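Local coordinates for protein phenol hydroxylase component phN (Pseudomonas stutzeri, PDB 3U52) that probably hydroxylates phenol at a carboxylate-bridged diiron centre, as the catalytic component of a bacterial multicomponent monooxygenase, at residues 48-53 with 237-242; 40-45 with 245-250; 168-173 with 344-349. All blocks are in the same frame, centred on the assembly; numbering follows the deposited sequence.

In the fold
All three contacts join parts of the chain far apart in sequence. Interactions 1 and 2 set one long loop, between helix 30-33 and helix 58-81, against successive parts of helix 220-250. They touch each other, and interaction 1 is nested along the chain inside the loop that interaction 2 closes. Both are partly buried, and each pairs polar bonds between loop and helix with apolar packing. Interaction 3 lies on the opposite side of the chain's centre, its own centre about 38 Å from that of interaction 1. Every residue that touches there is buried. It joins two loops through aromatic rings and two hydrogen bonds, and a bound xenon lies on one of the rings.

Interaction 1 of 3, residues 48-53 with 237-242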
loop_
_atom_site.group_PDB
_atom_site.type_symbol
_atom_site.label_atom_id
_atom_site.label_comp_id
_atom_site.label_asym_id
_atom_site.label_seq_id
_atom_site.Cartn_x
_atom_site.Cartn_y
_atom_site.Cartn_z
ATOM N N SER A 48 -35.352 -18.490 14.095
ATOM C CA SER A 48 -35.695 -17.622 12.959
ATOM C C SER A 48 -35.861 -16.149 13.381
ATOM O O SER A 48 -35.796 -15.215 12.553
ATOM C CB SER A 48 -36.961 -18.128 12.264
ATOM O OG SER A 48 -38.097 -17.647 12.967
ATOM N N GLN A 49 -36.031 -15.923 14.670
ATOM C CA GLN A 49 -36.026 -14.552 15.134
ATOM C C GLN A 49 -34.637 -13.914 15.233
ATOM O O GLN A 49 -34.520 -12.713 15.520
ATOM C CB GLN A 49 -36.804 -14.446 16.421
ATOM C CG GLN A 49 -38.247 -14.773 16.157
ATOM C CD GLN A 49 -39.033 -14.892 17.409
ATOM O OE1 GLN A 49 -40.167 -14.404 17.473
ATOM N NE2 GLN A 49 -38.463 -15.547 18.422
ATOM N N TRP A 50 -33.595 -14.706 14.979
ATOM C CA TRP A 50 -32.242 -14.153 14.798
ATOM C C TRP A 50 -32.231 -13.094 13.684
ATOM O O TRP A 50 -32.684 -13.377 12.559
ATOM C CB TRP A 50 -31.255 -15.297 14.453
ATOM C CG TRP A 50 -29.853 -14.804 14.266
ATOM C CD1 TRP A 50 -29.227 -14.510 13.093
ATOM C CD2 TRP A 50 -28.927 -14.518 15.298
ATOM N NE1 TRP A 50 -27.945 -14.057 13.331
ATOM C CE2 TRP A 50 -27.736 -14.052 14.682
ATOM C CE3 TRP A 50 -28.968 -14.630 16.699
ATOM C CZ2 TRP A 50 -26.581 -13.703 15.425
ATOM C CZ3 TRP A 50 -27.827 -14.256 17.439
ATOM C CH2 TRP A 50 -26.654 -13.788 16.791
ATOM N N GLU A 51 -31.761 -11.878 13.981
ATOM C CA GLU A 51 -31.564 -10.839 12.957
ATOM C C GLU A 51 -30.098 -10.792 12.590
ATOM O O GLU A 51 -29.253 -10.687 13.486
ATOM C CB GLU A 51 -31.998 -9.442 13.461
ATOM C CG GLU A 51 -33.532 -9.256 13.670
ATOM C CD GLU A 51 -34.376 -9.565 12.424
ATOM O OE1 GLU A 51 -33.992 -9.126 11.293
ATOM O OE2 GLU A 51 -35.440 -10.245 12.584
ATOM N N ASP A 52 -29.785 -10.887 11.305
ATOM C CA ASP A 52 -28.371 -10.919 10.862
ATOM C C ASP A 52 -27.709 -9.606 11.240
ATOM O O ASP A 52 -28.250 -8.552 10.966
ATOM C CB ASP A 52 -28.257 -11.201 9.356
ATOM C CG ASP A 52 -29.072 -12.450 8.921
ATOM O OD1 ASP A 52 -30.002 -12.298 8.107
ATOM O OD2 ASP A 52 -28.817 -13.572 9.385
ATOM N N PRO A 53 -26.585 -9.665 11.964
ATOM C CA PRO A 53 -25.910 -8.425 12.385
ATOM C C PRO A 53 -25.203 -7.694 11.250
ATOM O O PRO A 53 -24.870 -6.493 11.395
ATOM C CB PRO A 53 -24.930 -8.884 13.456
ATOM C CG PRO A 53 -24.675 -10.357 13.156
ATOM C CD PRO A 53 -25.948 -10.878 12.507
ATOM N N MET A 237 -18.892 -5.824 17.005
ATOM C CA MET A 237 -19.758 -5.147 17.980
ATOM C C MET A 237 -21.239 -5.392 17.726
ATOM O O MET A 237 -21.994 -5.553 18.672
ATOM C CB MET A 237 -19.524 -3.626 17.992
ATOM C CG MET A 237 -18.117 -3.255 18.344
ATOM S SD MET A 237 -17.874 -1.456 18.278
ATOM C CE MET A 237 -18.541 -0.989 19.884
ATOM N N THR A 238 -21.657 -5.386 16.460
ATOM C CA THR A 238 -23.039 -5.649 16.130
ATOM C C THR A 238 -23.454 -7.080 16.449
ATOM O O THR A 238 -24.590 -7.323 16.930
ATOM C CB THR A 238 -23.377 -5.316 14.658
ATOM O OG1 THR A 238 -22.791 -4.054 14.299
ATOM C CG2 THR A 238 -24.890 -5.213 14.541
ATOM N N LEU A 239 -22.560 -8.047 16.196
ATOM C CA LEU A 239 -22.858 -9.413 16.635
ATOM C C LEU A 239 -23.072 -9.450 18.172
ATOM O O LEU A 239 -24.051 -10.041 18.648
ATOM C CB LEU A 239 -21.819 -10.438 16.118
ATOM C CG LEU A 239 -21.740 -11.867 16.698
ATOM C CD1 LEU A 239 -23.058 -12.609 16.483
ATOM C CD2 LEU A 239 -20.608 -12.655 16.021
ATOM N N GLY A 240 -22.211 -8.775 18.932
ATOM C CA GLY A 240 -22.291 -8.789 20.409
ATOM C C GLY A 240 -23.633 -8.268 20.896
ATOM O O GLY A 240 -24.239 -8.833 21.816
ATOM N N LEU A 241 -24.097 -7.195 20.272
ATOM C CA LEU A 241 -25.408 -6.569 20.585
ATOM C C LEU A 241 -26.554 -7.524 20.211
ATOM O O LEU A 241 -27.436 -7.763 21.019
ATOM C CB LEU A 241 -25.564 -5.286 19.771
ATOM C CG LEU A 241 -26.213 -4.014 20.322
ATOM C CD1 LEU A 241 -26.996 -3.334 19.194
ATOM C CD2 LEU A 241 -27.044 -4.263 21.620
ATOM N N GLU A 242 -26.520 -8.090 18.999
ATOM C CA GLU A 242 -27.524 -9.089 18.593
ATOM C C GLU A 242 -27.608 -10.258 19.565
ATOM O O GLU A 242 -28.720 -10.656 19.970
ATOM C CB GLU A 242 -27.296 -9.608 17.153
ATOM C CG GLU A 242 -28.398 -10.643 16.670
ATOM C CD GLU A 242 -29.897 -10.163 16.791
ATOM O OE1 GLU A 242 -30.165 -8.936 16.907
ATOM O OE2 GLU A 242 -30.845 -11.016 16.730
#
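The backbone N of Glu-51 gives a nearly straight hydrogen bond to Glu-242 OE2, 3.0 Å long with an N-H...O angle of 170°. Glu-242 lies on helix 220-250. This helix also carries Glu-233 and His-236 of one of the two iron sites, in the helical fold of the bacterial multicomponent monooxygenases. The loop 48-53 lies along it. The N-H meets OE2 from well above the carboxylate plane.

The stem of Glu-242 does a second job. Its CG is anti to the backbone N (chi1 -178°), which carries the chain out from the helix to Trp-50. A bend at chi2 then turns the carboxylate to the N of Glu-51. CG sits over one face of the six-membered ring of Trp-50, 3.6 Å from the centroid, a CH-pi contact. The carboxylate plane stands almost perpendicular to the indole, at 87°. At the edge of the same ring, in its plane, Leu-239 CD1 lies 3.8 Å from Trp-50 CH2. Trp-50 also lines a xenon pocket with Trp-47, Phe-188 and Leu-191.

Pro-53 packs closely on the helix. Its CB is 3.7 Å from the backbone N of Leu-239, and its ring lies alongside the Leu-239 side chain. Thr-238 turns its methyl to the loop, while its OG1 bonds back to Ala-234 O within the helix. Outside the contact, Arg-19 holds the loop through a salt bridge to Asp-52. At the last residue of the loop segment, Thr-238 CG2 comes to 3.4 Å from Pro-53 O.

Interaction 2 of 3, residues 40-45 with 245-250; sequences EGIKIT and KFILEQ
Thr-45 meets Gln-250 at two points. Its OG1 donates to the backbone O of Gln-250 at 2.9 Å, close to the line of the carbonyl bond (164°). Its N reaches Gln-250 OE1 at 2.7 Å, but the N-H...O angle of 129° makes this bond weak. OE1 also accepts from the N of Asp-46, so two successive backbone N-H groups share one amide oxygen.

Gln-250 reaches them by folding back at chi2 (-76°). The fold lays its CG over the centre of the Phe-246 ring, 3.8 Å above the plane. Ile-44 CG2 touches the same OE1 at 3.3 Å. With an alanine in place of Gln-250, the N-H groups of Thr-45 and Asp-46 would probably lose their shared acceptor and the Phe-246 face its cover.

The loop 40-45 thus runs past the last turns of helix 220-250, one of the helices of the hydroxylase fold. Methyls of its isoleucines touch the helix. Ile-44 CD1 lies 3.9 Å from Phe-246 CE2, the two side chains crossing at about a right angle. Ile-42 CD1 meets Ile-247 CG2 at 4.0 Å.

Further out, Phe-188 of helix 187-216 packs on Ile-42, Ile-44 and Ile-247. The Phe-246 ring also meets Trp-47 and turns edge-to-face with Trp-50. Lys-43 N bonds to Asn-254 OD1, and Lys-43 NZ forms a salt bridge with Asp-253.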
loop_
_atom_site.group_PDB
_atom_site.type_symbol
_atom_site.label_atom_id
_atom_site.label_comp_id
_atom_site.label_asym_id
_atom_site.label_seq_id
_atom_site.Cartn_x
_atom_site.Cartn_y
_atom_site.Cartn_z
ATOM N N GLU A 40 -26.331 -25.599 29.408
ATOM C CA GLU A 40 -26.089 -24.345 30.147
ATOM C C GLU A 40 -27.369 -23.781 30.800
ATOM O O GLU A 40 -27.311 -22.883 31.644
ATOM C CB GLU A 40 -25.484 -23.274 29.201
ATOM C CG GLU A 40 -24.017 -23.513 28.857
ATOM C CD GLU A 40 -23.541 -22.576 27.738
ATOM O OE1 GLU A 40 -24.024 -22.698 26.588
ATOM O OE2 GLU A 40 -22.676 -21.721 28.018
ATOM N N GLY A 41 -28.515 -24.313 30.412
ATOM C CA GLY A 41 -29.783 -23.817 30.909
ATOM C C GLY A 41 -30.459 -22.838 29.992
ATOM O O GLY A 41 -31.587 -22.416 30.272
ATOM N N ILE A 42 -29.797 -22.424 28.901
ATOM C CA ILE A 42 -30.391 -21.416 27.997
ATOM C C ILE A 42 -31.451 -22.052 27.095
ATOM O O ILE A 42 -31.212 -23.101 26.544
ATOM C CB ILE A 42 -29.298 -20.707 27.118
ATOM C CG1 ILE A 42 -28.388 -19.840 28.020
ATOM C CG2 ILE A 42 -29.953 -19.907 26.015
ATOM C CD1 ILE A 42 -29.076 -18.558 28.589
ATOM N N LYS A 43 -32.607 -21.398 26.949
ATOM C CA LYS A 43 -33.701 -21.935 26.167
ATOM C C LYS A 43 -33.877 -21.071 24.946
ATOM O O LYS A 43 -33.993 -19.844 25.067
ATOM C CB LYS A 43 -34.995 -21.927 26.968
ATOM C CG LYS A 43 -34.919 -22.713 28.283
ATOM C CD LYS A 43 -36.325 -23.187 28.715
ATOM C CE LYS A 43 -36.308 -23.860 30.076
ATOM N NZ LYS A 43 -36.015 -22.832 31.120
ATOM N N ILE A 44 -33.849 -21.707 23.765
ATOM C CA ILE A 44 -34.114 -20.999 22.545
ATOM C C ILE A 44 -35.489 -21.421 22.067
ATOM O O ILE A 44 -35.759 -22.601 21.881
ATOM C CB ILE A 44 -33.046 -21.221 21.441
ATOM C CG1 ILE A 44 -31.638 -20.854 21.952
ATOM C CG2 ILE A 44 -33.399 -20.352 20.166
ATOM C CD1 ILE A 44 -31.476 -19.427 22.408
ATOM N N THR A 45 -36.333 -20.430 21.877
ATOM C CA THR A 45 -37.726 -20.573 21.448
ATOM C C THR A 45 -37.896 -20.600 19.904
ATOM O O THR A 45 -38.750 -21.323 19.388
ATOM C CB THR A 45 -38.523 -19.439 22.091
ATOM O OG1 THR A 45 -38.910 -19.847 23.420
ATOM C CG2 THR A 45 -39.723 -19.032 21.249
ATOM N N LYS A 245 -29.406 -9.394 23.055
ATOM C CA LYS A 245 -30.827 -9.147 22.796
ATOM C C LYS A 245 -31.538 -10.420 22.387
ATOM O O LYS A 245 -32.563 -10.744 22.981
ATOM C CB LYS A 245 -31.044 -8.036 21.781
ATOM C CG LYS A 245 -30.405 -6.714 22.272
ATOM C CD LYS A 245 -30.881 -5.485 21.519
ATOM C CE LYS A 245 -30.710 -4.221 22.397
ATOM N NZ LYS A 245 -31.312 -2.971 21.735
ATOM N N PHE A 246 -30.948 -11.177 21.463
ATOM C CA PHE A 246 -31.524 -12.443 21.016
ATOM C C PHE A 246 -31.789 -13.394 22.190
ATOM O O PHE A 246 -32.888 -13.906 22.343
ATOM C CB PHE A 246 -30.608 -13.160 20.023
ATOM C CG PHE A 246 -31.180 -14.439 19.534
ATOM C CD1 PHE A 246 -32.261 -14.434 18.671
ATOM C CD2 PHE A 246 -30.676 -15.650 19.976
ATOM C CE1 PHE A 246 -32.822 -15.661 18.237
ATOM C CE2 PHE A 246 -31.219 -16.852 19.535
ATOM C CZ PHE A 246 -32.290 -16.847 18.670
ATOM N N ILE A 247 -30.772 -13.596 23.009
ATOM C CA ILE A 247 -30.810 -14.531 24.161
ATOM C C ILE A 247 -31.798 -14.086 25.236
ATOM O O ILE A 247 -32.571 -14.916 25.753
ATOM C CB ILE A 247 -29.411 -14.715 24.762
ATOM C CG1 ILE A 247 -28.509 -15.429 23.754
ATOM C CG2 ILE A 247 -29.461 -15.551 26.024
ATOM C CD1 ILE A 247 -27.050 -15.626 24.289
ATOM N N LEU A 248 -31.799 -12.775 25.528
ATOM C CA LEU A 248 -32.713 -12.229 26.530
ATOM C C LEU A 248 -34.177 -12.313 26.088
ATOM O O LEU A 248 -35.063 -12.497 26.916
ATOM C CB LEU A 248 -32.361 -10.769 26.864
ATOM C CG LEU A 248 -31.034 -10.669 27.627
ATOM C CD1 LEU A 248 -30.528 -9.205 27.703
ATOM C CD2 LEU A 248 -31.124 -11.324 28.986
ATOM N N GLU A 249 -34.429 -12.197 24.795
ATOM C CA GLU A 249 -35.801 -12.207 24.291
ATOM C C GLU A 249 -36.371 -13.590 24.098
ATOM O O GLU A 249 -37.582 -13.764 24.015
ATOM C CB GLU A 249 -35.863 -11.431 22.990
ATOM C CG GLU A 249 -35.804 -9.942 23.255
ATOM C CD GLU A 249 -35.937 -9.103 22.032
ATOM O OE1 GLU A 249 -36.412 -9.640 21.006
ATOM O OE2 GLU A 249 -35.571 -7.902 22.109
ATOM N N GLN A 250 -35.509 -14.591 24.035
ATOM C CA GLN A 250 -35.955 -15.932 23.713
ATOM C C GLN A 250 -36.712 -16.639 24.837
ATOM O O GLN A 250 -37.535 -17.506 24.558
ATOM C CB GLN A 250 -34.793 -16.788 23.201
ATOM C CG GLN A 250 -34.373 -16.414 21.826
ATOM C CD GLN A 250 -35.324 -16.919 20.775
ATOM O OE1 GLN A 250 -35.654 -18.076 20.776
ATOM N NE2 GLN A 250 -35.778 -16.052 19.885
#

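Interaction 3 of 3, residues 168-173 with 344-349; sequences RVWYLS and QATNFH. With XE (xenon), chain R.
Tyr-171 reaches from its loop to Thr-346, Asn-347 and Phe-348. Its CB packs on Trp-170, 3.6 Å above one face of the indole and offset toward the rim. Its CG stands between the backbone N and the carbonyl carbon (chi1 78°), which sends the ring across to the loop 344-349. CD2 then passes Thr-346 CG2 at 4.0 Å. CZ comes to 3.6 Å from Phe-348 CE2. The two rings form an offset edge-to-face pair, with the edge of Phe-348 toward the face of Tyr-171 and their planes at 84°. At the tip, OH donates to Asn-347 OD1 at 2.6 Å. This short bond lies in the carbonyl plane, on a lone pair. The amide is nearly coplanar with the phenol ring. Asn-347 ND2 is held by Gly-158 O, which helps to fix the amide's rotation.

Trp-170 forms the second link. Its NE1 bonds to Ala-345 O at 2.9 Å. The acceptor is near the indole plane, but the N-H approaches from above the carbonyl plane. CZ2 of the indole touches Thr-346 CG2 at 3.6 Å. On the face opposite Tyr-171 CB, a xenon atom sits over the centre of the ring system, 3.7 Å from Trp-170 CD2, in a site completed by Tyr-342 and Pro-396.

The contact joins two loops of the hydroxylase, and every residue that touches is buried. Phe-339, of helix 331-342, meets the rings of Trp-170, Tyr-171 and Phe-348, while helix 94-103 packs on Tyr-171 and Phe-348, helix 453-458 on Trp-170, and helix 467-474 on Ala-345.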
loop_
_atom_site.group_PDB
_atom_site.type_symbol
_atom_site.label_atom_id
_atom_site.label_comp_id
_atom_site.label_asym_id
_atom_site.label_seq_id
_atom_site.Cartn_x
_atom_site.Cartn_y
_atom_site.Cartn_z
ATOM N N ARG A 168 3.444 -19.902 29.613
ATOM C CA ARG A 168 4.345 -20.189 30.737
ATOM C C ARG A 168 4.515 -19.048 31.701
ATOM O O ARG A 168 4.445 -19.261 32.912
ATOM C CB ARG A 168 5.729 -20.648 30.245
ATOM C CG ARG A 168 5.666 -21.944 29.439
ATOM C CD ARG A 168 6.979 -22.318 28.777
ATOM N NE ARG A 168 6.850 -23.591 28.041
ATOM C CZ ARG A 168 6.132 -23.774 26.921
ATOM N NH1 ARG A 168 5.456 -22.782 26.335
ATOM N NH2 ARG A 168 6.079 -24.983 26.378
ATOM N N VAL A 169 4.778 -17.860 31.178
ATOM C CA VAL A 169 5.158 -16.707 31.993
ATOM C C VAL A 169 4.089 -16.263 32.971
ATOM O O VAL A 169 2.920 -16.146 32.626
ATOM C CB VAL A 169 5.604 -15.489 31.119
ATOM C CG1 VAL A 169 5.894 -14.292 31.981
ATOM C CG2 VAL A 169 6.852 -15.825 30.299
ATOM N N TRP A 170 4.527 -15.959 34.191
ATOM C CA TRP A 170 3.626 -15.661 35.286
ATOM C C TRP A 170 2.506 -14.696 34.904
ATOM O O TRP A 170 1.336 -15.058 35.000
ATOM C CB TRP A 170 4.413 -15.252 36.578
ATOM C CG TRP A 170 5.140 -13.926 36.473
ATOM C CD1 TRP A 170 6.381 -13.693 35.905
ATOM C CD2 TRP A 170 4.663 -12.650 36.951
ATOM N NE1 TRP A 170 6.684 -12.333 35.963
ATOM C CE2 TRP A 170 5.652 -11.670 36.602
ATOM C CE3 TRP A 170 3.479 -12.221 37.595
ATOM C CZ2 TRP A 170 5.489 -10.288 36.914
ATOM C CZ3 TRP A 170 3.330 -10.829 37.915
ATOM C CH2 TRP A 170 4.332 -9.896 37.592
ATOM N N TYR A 171 2.833 -13.498 34.417
ATOM C CA TYR A 171 1.805 -12.452 34.237
ATOM C C TYR A 171 0.880 -12.707 33.002
ATOM O O TYR A 171 -0.238 -12.223 32.915
ATOM C CB TYR A 171 2.501 -11.070 34.180
ATOM C CG TYR A 171 3.150 -10.756 32.830
ATOM C CD1 TYR A 171 2.393 -10.138 31.833
ATOM C CD2 TYR A 171 4.476 -11.070 32.557
ATOM C CE1 TYR A 171 2.913 -9.861 30.612
ATOM C CE2 TYR A 171 5.030 -10.792 31.309
ATOM C CZ TYR A 171 4.209 -10.176 30.333
ATOM O OH TYR A 171 4.602 -9.860 29.048
ATOM N N LEU A 172 1.382 -13.470 32.038
ATOM C CA LEU A 172 0.585 -13.899 30.874
ATOM C C LEU A 172 -0.445 -14.985 31.191
ATOM O O LEU A 172 -1.333 -15.245 30.372
ATOM C CB LEU A 172 1.530 -14.386 29.740
ATOM C CG LEU A 172 2.478 -13.249 29.299
ATOM C CD1 LEU A 172 3.557 -13.749 28.338
ATOM C CD2 LEU A 172 1.630 -12.156 28.626
ATOM N N SER A 173 -0.367 -15.611 32.366
ATOM C CA SER A 173 -1.502 -16.455 32.786
ATOM C C SER A 173 -2.824 -15.674 33.017
ATOM O O SER A 173 -3.894 -16.283 33.008
ATOM C CB SER A 173 -1.163 -17.314 34.013
ATOM O OG SER A 173 -1.351 -16.525 35.225
ATOM N N GLN A 344 12.587 -8.352 36.715
ATOM C CA GLN A 344 13.664 -9.350 36.509
ATOM C C GLN A 344 13.072 -10.637 35.871
ATOM O O GLN A 344 13.800 -11.487 35.329
ATOM C CB GLN A 344 14.476 -9.645 37.810
ATOM C CG GLN A 344 13.847 -10.612 38.850
ATOM C CD GLN A 344 12.937 -9.892 39.823
ATOM O OE1 GLN A 344 12.811 -10.275 40.987
ATOM N NE2 GLN A 344 12.341 -8.832 39.373
ATOM N N ALA A 345 11.747 -10.768 35.946
ATOM C CA ALA A 345 11.075 -11.977 35.502
ATOM C C ALA A 345 9.991 -11.734 34.457
ATOM O O ALA A 345 9.047 -12.511 34.375
ATOM C CB ALA A 345 10.470 -12.694 36.678
ATOM N N THR A 346 10.120 -10.657 33.690
ATOM C CA THR A 346 9.202 -10.317 32.583
ATOM C C THR A 346 10.034 -10.093 31.292
ATOM O O THR A 346 11.243 -9.916 31.343
ATOM C CB THR A 346 8.392 -9.003 32.868
ATOM O OG1 THR A 346 9.329 -7.914 32.988
ATOM C CG2 THR A 346 7.580 -9.104 34.194
ATOM N N ASN A 347 9.360 -10.094 30.141
ATOM C CA ASN A 347 9.999 -9.955 28.838
ATOM C C ASN A 347 9.901 -8.514 28.347
ATOM O O ASN A 347 10.030 -8.255 27.153
ATOM C CB ASN A 347 9.313 -10.905 27.825
ATOM C CG ASN A 347 7.837 -10.570 27.609
ATOM O OD1 ASN A 347 7.051 -10.486 28.562
ATOM N ND2 ASN A 347 7.437 -10.413 26.332
ATOM N N PHE A 348 9.615 -7.584 29.254
ATOM C CA PHE A 348 9.650 -6.154 28.987
ATOM C C PHE A 348 10.306 -5.389 30.138
ATOM O O PHE A 348 10.403 -5.881 31.266
ATOM C CB PHE A 348 8.279 -5.545 28.585
ATOM C CG PHE A 348 7.212 -5.619 29.668
ATOM C CD1 PHE A 348 7.149 -4.659 30.669
ATOM C CD2 PHE A 348 6.328 -6.677 29.705
ATOM C CE1 PHE A 348 6.140 -4.734 31.689
ATOM C CE2 PHE A 348 5.336 -6.786 30.694
ATOM C CZ PHE A 348 5.230 -5.820 31.692
ATOM N N HIS A 349 10.758 -4.186 29.826
ATOM C CA HIS A 349 11.385 -3.287 30.814
ATOM C C HIS A 349 10.411 -2.364 31.540
ATOM O O HIS A 349 9.313 -2.087 31.045
ATOM C CB HIS A 349 12.407 -2.377 30.101
ATOM C CG HIS A 349 13.386 -3.132 29.250
ATOM N ND1 HIS A 349 14.192 -4.117 29.747
ATOM C CD2 HIS A 349 13.677 -3.042 27.928
ATOM C CE1 HIS A 349 14.958 -4.598 28.783
ATOM N NE2 HIS A 349 14.656 -3.968 27.661
HETATM XE XE XE R . 6.844 -12.829 39.902
#